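Side-chain contacts in 3-hydroxyacyl-CoA dehydrogenase (Burkholderia thailandensis, PDB 4XGN), which binds NAD through a Rossmann fold of the short-chain dehydrogenase family and probably oxidises 3-hydroxyacyl-CoA to 3-oxoacyl-CoA: residues 49-54 / 59-64; 192-197 / 232-237. All blocks are in the same frame, centred on the assembly; numbering follows the deposited sequence.

Contact 1: residues 49-54 / 59-64; sequences AGEALA and GVFVRC
Ala54 O accepts a hydrogen bond from Gly59 N at 2.8 Å, with an N-H...O angle of 149°. The bond ties the late turns of helix 47-57 to the residue just ahead of strand 60-63. A water supplies the second polar link: it donates to Glu51 OE1 at 2.9 Å and accepts from Phe61 N. Glu51 can deliver its carboxylate there because its chain bends at chi2, while OE2 forms a salt bridge with Arg55. Helix and strand run nearly antiparallel, their axes 166° apart and 7.0 Å at closest approach, as expected where a helix returns to the next parallel strand of a Rossmann beta-alpha-beta unit, here 39-44, 47-57 and 60-63. The apolar part centres on Phe61. With CG anti to the backbone N (chi1 175°), its ring lies directly against the helix backbone at Gly50, which has no side chain to come between them; Gly50 CA is 3.5 Å from Phe61 CD1. Glu51 N stands 3.6 Å above one ring face, displaced toward the rim. Nearer the turn, Ala54 CB packs 3.8 Å from Phe61 CB and also meets the Val60-Phe61 peptide.

Contact 2: residues 192-197 / 232-237; sequences MTIAPG and AMLVRQ. With NAD (nicotinamide-adenine-dinucleotide), chain I.
Ile194 makes every direct contact between the strand and the helix, and all of them are apolar; no hydrogen bond crosses. Its two branches and its terminal methyl divide the work. CG1 lies 3.8 Å from Leu234 CD2, and CG2 touches the same methyl at 3.9 Å, so Leu234 CD2 rests against both branches as the two side chains slide past each other in opposite directions. CD1 goes elsewhere: with chi1 at -62° CG1 is anti to the carbonyl carbon, and the extended chi2 (165°) carries CD1 onward to Val235 CG2, 3.7 Å away. There the two side chains cross at about a right angle. All three residues are buried, and Tyr231 and Ile238 of the same helix add to the packing on Ile194, while Val235 also meets Thr29 of helix 24-35.

The cofactor contacts lie at the other end of 192-197. Pro196 CB and CG sit above the plane of the nicotinamide ring, near C5N and C6N, with Pro196 CB 3.5 Å from NAD C5N. Two backbone oxygens approach closer to the level of the ring, Pro196 O at 3.3 Å from NAD C5N and Gly197 O at 3.2 Å from NAD C4N. A strand packed against a helix by its buried side chains, with its C-terminal end meeting the nicotinamide, is characteristic of the Rossmann fold of short-chain dehydrogenases.

In the fold
Both contacts pack a helix on the same seven-stranded parallel sheet, of order 3-2-1-4-5-6-7. Contact 1 involves the outermost strand 60-63, whereas contact 2 involves strand 189-196, next to the other outermost strand, 248-251. Their centres are 22 Å apart and their nearest atoms about 11 Å, so they do not touch; helix 24-35 lies between, receiving Leu53 from 49-54 and Val235 from 232-237. NAD is a second common neighbour: Cys64 of segment 59-64 and Pro196 and Gly197 of segment 192-197 belong to its pocket, although none of them takes part in the helix-strand packing. Asp44, which Phe61 touches, is hydrogen-bonded to the cofactor, whereas the C-terminal end of 192-197 meets the nicotinamide ring.

Contact 1: residues 49-54 / 59-64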
loop_
_atom_site.group_PDB
_atom_site.type_symbol
_atom_site.label_atom_id
_atom_site.label_comp_id
_atom_site.label_asym_id
_atom_site.label_seq_id
_atom_site.Cartn_x
_atom_site.Cartn_y
_atom_site.Cartn_z
ATOM N N ALA A 49 29.224 -8.457 -24.019
ATOM C CA ALA A 49 28.703 -9.415 -23.032
ATOM C C ALA A 49 27.360 -10.055 -23.452
ATOM O O ALA A 49 27.126 -11.232 -23.175
ATOM C CB ALA A 49 28.601 -8.787 -21.646
ATOM N N GLY A 50 26.509 -9.294 -24.141
ATOM C CA GLY A 50 25.235 -9.784 -24.639
ATOM C C GLY A 50 25.376 -10.843 -25.712
ATOM O O GLY A 50 24.701 -11.864 -25.639
ATOM N N GLU A 51 26.248 -10.573 -26.684
ATOM C CA GLU A 51 26.504 -11.548 -27.753
ATOM C C GLU A 51 27.102 -12.825 -27.158
ATOM O O GLU A 51 26.669 -13.928 -27.496
ATOM C CB GLU A 51 27.361 -10.936 -28.858
ATOM C CG GLU A 51 27.771 -11.888 -29.965
ATOM C CD GLU A 51 26.612 -12.539 -30.734
ATOM O OE1 GLU A 51 25.460 -12.010 -30.663
ATOM O OE2 GLU A 51 26.885 -13.543 -31.469
ATOM N N ALA A 52 28.058 -12.670 -26.254
ATOM C CA ALA A 52 28.690 -13.833 -25.649
ATOM C C ALA A 52 27.720 -14.691 -24.846
ATOM O O ALA A 52 27.783 -15.891 -24.894
ATOM C CB ALA A 52 29.854 -13.420 -24.788
ATOM N N LEU A 53 26.851 -14.055 -24.067
ATOM C CA LEU A 53 25.873 -14.806 -23.298
ATOM C C LEU A 53 24.818 -15.427 -24.198
ATOM O O LEU A 53 24.395 -16.553 -23.978
ATOM C CB LEU A 53 25.181 -13.950 -22.222
ATOM C CG LEU A 53 24.231 -14.726 -21.296
ATOM C CD1 LEU A 53 24.901 -15.821 -20.500
ATOM C CD2 LEU A 53 23.599 -13.766 -20.294
ATOM N N ALA A 54 24.379 -14.696 -25.210
ATOM C CA ALA A 54 23.414 -15.273 -26.140
ATOM C C ALA A 54 23.989 -16.523 -26.815
ATOM O O ALA A 54 23.287 -17.539 -26.897
ATOM C CB ALA A 54 22.991 -14.255 -27.176
ATOM N N GLY A 59 20.794 -18.587 -27.690
ATOM C CA GLY A 59 19.769 -17.639 -28.065
ATOM C C GLY A 59 20.272 -16.567 -29.006
ATOM O O GLY A 59 21.226 -16.803 -29.774
ATOM N N VAL A 60 19.640 -15.399 -28.975
ATOM C CA VAL A 60 19.941 -14.305 -29.895
ATOM C C VAL A 60 20.177 -13.043 -29.083
ATOM O O VAL A 60 19.475 -12.806 -28.122
ATOM C CB VAL A 60 18.754 -14.101 -30.880
ATOM C CG1 VAL A 60 18.876 -12.829 -31.708
ATOM C CG2 VAL A 60 18.559 -15.338 -31.750
ATOM N N PHE A 61 21.203 -12.291 -29.444
ATOM C CA PHE A 61 21.381 -10.919 -28.900
ATOM C C PHE A 61 20.997 -9.853 -29.899
ATOM O O PHE A 61 21.320 -9.928 -31.089
ATOM C CB PHE A 61 22.835 -10.691 -28.486
ATOM C CG PHE A 61 23.117 -9.310 -28.043
ATOM C CD1 PHE A 61 22.665 -8.897 -26.825
ATOM C CD2 PHE A 61 23.782 -8.406 -28.837
ATOM C CE1 PHE A 61 22.861 -7.592 -26.405
ATOM C CE2 PHE A 61 23.989 -7.089 -28.423
ATOM C CZ PHE A 61 23.535 -6.695 -27.204
ATOM N N VAL A 62 20.339 -8.801 -29.399
ATOM C CA VAL A 62 20.053 -7.587 -30.163
ATOM C C VAL A 62 20.513 -6.384 -29.339
ATOM O O VAL A 62 20.072 -6.200 -28.204
ATOM C CB VAL A 62 18.550 -7.474 -30.416
ATOM C CG1 VAL A 62 18.184 -6.200 -31.164
ATOM C CG2 VAL A 62 18.030 -8.731 -31.058
ATOM N N ARG A 63 21.408 -5.563 -29.906
ATOM C CA ARG A 63 21.747 -4.272 -29.276
ATOM C C ARG A 63 20.491 -3.416 -29.244
ATOM O O ARG A 63 19.921 -3.086 -30.284
ATOM C CB ARG A 63 22.852 -3.565 -30.024
ATOM C CG ARG A 63 23.401 -2.355 -29.295
ATOM C CD ARG A 63 22.566 -1.109 -29.371
ATOM N NE ARG A 63 23.199 0.034 -28.699
ATOM C CZ ARG A 63 22.622 1.217 -28.543
ATOM N NH1 ARG A 63 21.433 1.475 -29.084
ATOM N NH2 ARG A 63 23.264 2.171 -27.906
ATOM N N CYS A 64 20.042 -3.105 -28.031
ATOM C CA CYS A 64 18.746 -2.483 -27.833
ATOM C C CYS A 64 18.790 -1.503 -26.685
ATOM O O CYS A 64 19.046 -1.870 -25.539
ATOM C CB CYS A 64 17.683 -3.568 -27.674
ATOM S SG CYS A 64 16.059 -2.960 -27.113
HETATM O O HOH W 1 22.990 -13.201 -31.470
#

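Contact 2: residues 192-197 / 232-237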
loop_
_atom_site.group_PDB
_atom_site.type_symbol
_atom_site.label_atom_id
_atom_site.label_comp_id
_atom_site.label_asym_id
_atom_site.label_seq_id
_atom_site.Cartn_x
_atom_site.Cartn_y
_atom_site.Cartn_z
ATOM N N MET A 192 2.909 -8.430 -14.594
ATOM C CA MET A 192 3.346 -8.490 -13.197
ATOM C C MET A 192 4.632 -7.695 -13.005
ATOM O O MET A 192 5.430 -7.484 -13.955
ATOM C CB MET A 192 3.617 -9.941 -12.803
ATOM C CG MET A 192 2.389 -10.833 -12.615
ATOM S SD MET A 192 1.478 -10.434 -11.132
ATOM C CE MET A 192 2.694 -10.719 -9.878
ATOM N N THR A 193 4.885 -7.341 -11.743
ATOM C CA THR A 193 6.117 -6.664 -11.386
ATOM C C THR A 193 6.764 -7.342 -10.169
ATOM O O THR A 193 6.053 -7.713 -9.224
ATOM C CB THR A 193 5.815 -5.157 -11.107
ATOM O OG1 THR A 193 5.300 -4.570 -12.317
ATOM C CG2 THR A 193 7.079 -4.442 -10.699
ATOM N N ILE A 194 8.080 -7.435 -10.185
ATOM C CA ILE A 194 8.912 -7.866 -9.065
ATOM C C ILE A 194 9.632 -6.617 -8.564
ATOM O O ILE A 194 10.170 -5.865 -9.369
ATOM C CB ILE A 194 9.925 -8.957 -9.473
ATOM C CG1 ILE A 194 9.177 -10.229 -9.954
ATOM C CG2 ILE A 194 10.807 -9.332 -8.267
ATOM C CD1 ILE A 194 10.052 -11.243 -10.709
ATOM N N ALA A 195 9.579 -6.395 -7.234
ATOM C CA ALA A 195 10.290 -5.307 -6.570
ATOM C C ALA A 195 11.411 -5.920 -5.744
ATOM O O ALA A 195 11.230 -6.286 -4.599
ATOM C CB ALA A 195 9.319 -4.488 -5.675
ATOM N N PRO A 196 12.612 -6.054 -6.316
ATOM C CA PRO A 196 13.703 -6.626 -5.533
ATOM C C PRO A 196 14.251 -5.706 -4.456
ATOM O O PRO A 196 14.176 -4.467 -4.572
ATOM C CB PRO A 196 14.792 -6.942 -6.596
ATOM C CG PRO A 196 14.111 -6.766 -7.925
ATOM C CD PRO A 196 12.994 -5.822 -7.728
ATOM N N GLY A 197 14.797 -6.305 -3.401
ATOM C CA GLY A 197 15.514 -5.573 -2.384
ATOM C C GLY A 197 16.956 -5.276 -2.781
ATOM O O GLY A 197 17.212 -4.262 -3.447
ATOM N N ALA A 232 15.213 -14.953 -10.685
ATOM C CA ALA A 232 14.782 -15.735 -11.784
ATOM C C ALA A 232 13.772 -16.810 -11.422
ATOM O O ALA A 232 12.858 -17.033 -12.184
ATOM C CB ALA A 232 15.977 -16.374 -12.445
ATOM N N MET A 233 13.900 -17.391 -10.238
ATOM C CA MET A 233 12.933 -18.356 -9.760
ATOM C C MET A 233 11.545 -17.740 -9.663
ATOM O O MET A 233 10.551 -18.396 -10.017
ATOM C CB MET A 233 13.292 -18.841 -8.346
ATOM C CG MET A 233 14.432 -19.835 -8.201
ATOM S SD MET A 233 14.720 -20.003 -6.399
ATOM C CE MET A 233 13.083 -20.502 -5.953
ATOM N N LEU A 234 11.473 -16.486 -9.162
ATOM C CA LEU A 234 10.189 -15.831 -9.072
ATOM C C LEU A 234 9.629 -15.491 -10.442
ATOM O O LEU A 234 8.425 -15.591 -10.677
ATOM C CB LEU A 234 10.271 -14.574 -8.194
ATOM C CG LEU A 234 8.953 -13.834 -7.911
ATOM C CD1 LEU A 234 7.882 -14.724 -7.349
ATOM C CD2 LEU A 234 9.264 -12.639 -7.033
ATOM N N VAL A 235 10.488 -15.097 -11.374
ATOM C CA VAL A 235 10.013 -14.881 -12.744
ATOM C C VAL A 235 9.331 -16.183 -13.270
ATOM O O VAL A 235 8.268 -16.147 -13.893
ATOM C CB VAL A 235 11.173 -14.467 -13.715
ATOM C CG1 VAL A 235 10.712 -14.451 -15.172
ATOM C CG2 VAL A 235 11.741 -13.114 -13.355
ATOM N N ARG A 236 10.001 -17.316 -13.104
ATOM C CA ARG A 236 9.426 -18.593 -13.586
ATOM C C ARG A 236 8.077 -18.877 -12.947
ATOM O O ARG A 236 7.142 -19.281 -13.606
ATOM C CB ARG A 236 10.409 -19.721 -13.291
ATOM C CG ARG A 236 9.851 -21.096 -13.564
ATOM C CD ARG A 236 10.900 -22.180 -13.617
ATOM N NE ARG A 236 10.248 -23.372 -14.138
ATOM C CZ ARG A 236 10.884 -24.476 -14.524
ATOM N NH1 ARG A 236 12.195 -24.601 -14.348
ATOM N NH2 ARG A 236 10.194 -25.484 -15.046
ATOM N N GLN A 237 7.949 -18.607 -11.649
ATOM C CA GLN A 237 6.646 -18.823 -10.960
ATOM C C GLN A 237 5.554 -17.956 -11.585
ATOM O O GLN A 237 4.430 -18.398 -11.777
ATOM C CB GLN A 237 6.769 -18.598 -9.460
ATOM C CG GLN A 237 5.435 -18.472 -8.716
ATOM C CD GLN A 237 4.604 -19.747 -8.631
ATOM O OE1 GLN A 237 3.413 -19.678 -8.271
ATOM N NE2 GLN A 237 5.188 -20.898 -8.985
HETATM P PA NAD I . 23.003 -4.688 -13.969
HETATM O O1A NAD I . 23.663 -3.358 -14.052
HETATM O O2A NAD I . 23.864 -5.873 -13.661
HETATM O O5B NAD I . 22.171 -5.001 -15.304
HETATM C C5B NAD I . 21.416 -3.999 -15.950
HETATM C C4B NAD I . 21.506 -4.210 -17.471
HETATM O O4B NAD I . 20.774 -3.203 -17.952
HETATM C C3B NAD I . 22.949 -3.991 -17.995
HETATM O O3B NAD I . 23.481 -5.079 -18.677
HETATM C C2B NAD I . 22.724 -2.710 -18.819
HETATM O O2B NAD I . 23.754 -2.578 -19.866
HETATM C C1B NAD I . 21.457 -2.742 -19.224
HETATM N N9A NAD I . 20.936 -1.449 -19.543
HETATM C C8A NAD I . 21.097 -0.255 -18.888
HETATM N N7A NAD I . 20.477 0.746 -19.593
HETATM C C5A NAD I . 19.935 0.134 -20.637
HETATM C C6A NAD I . 19.180 0.630 -21.668
HETATM N N6A NAD I . 18.816 1.983 -21.940
HETATM N N1A NAD I . 18.737 -0.213 -22.613
HETATM C C2A NAD I . 19.023 -1.551 -22.569
HETATM N N3A NAD I . 19.757 -2.057 -21.534
HETATM C C4A NAD I . 20.210 -1.184 -20.608
HETATM O O3 NAD I . 21.972 -4.434 -12.763
HETATM P PN NAD I . 20.839 -5.487 -12.252
HETATM O O1N NAD I . 21.034 -5.589 -10.775
HETATM O O2N NAD I . 20.810 -6.822 -12.979
HETATM O O5D NAD I . 19.467 -4.676 -12.541
HETATM C C5D NAD I . 18.333 -5.287 -13.151
HETATM C C4D NAD I . 17.061 -4.621 -12.786
HETATM O O4D NAD I . 16.884 -4.870 -11.454
HETATM C C3D NAD I . 17.129 -3.081 -12.940
HETATM O O3D NAD I . 15.942 -2.568 -13.364
HETATM C C2D NAD I . 17.448 -2.684 -11.471
HETATM O O2D NAD I . 17.120 -1.241 -11.223
HETATM C C1D NAD I . 16.693 -3.494 -10.758
HETATM N N1N NAD I . 17.030 -3.731 -9.359
HETATM C C2N NAD I . 18.266 -4.165 -8.940
HETATM C C3N NAD I . 18.556 -4.381 -7.599
HETATM C C7N NAD I . 19.904 -4.806 -7.101
HETATM O O7N NAD I . 20.140 -4.741 -5.918
HETATM N N7N NAD I . 20.878 -5.317 -8.000
HETATM C C4N NAD I . 17.527 -4.165 -6.656
HETATM C C5N NAD I . 16.283 -3.768 -7.074
HETATM C C6N NAD I . 16.030 -3.559 -8.413
#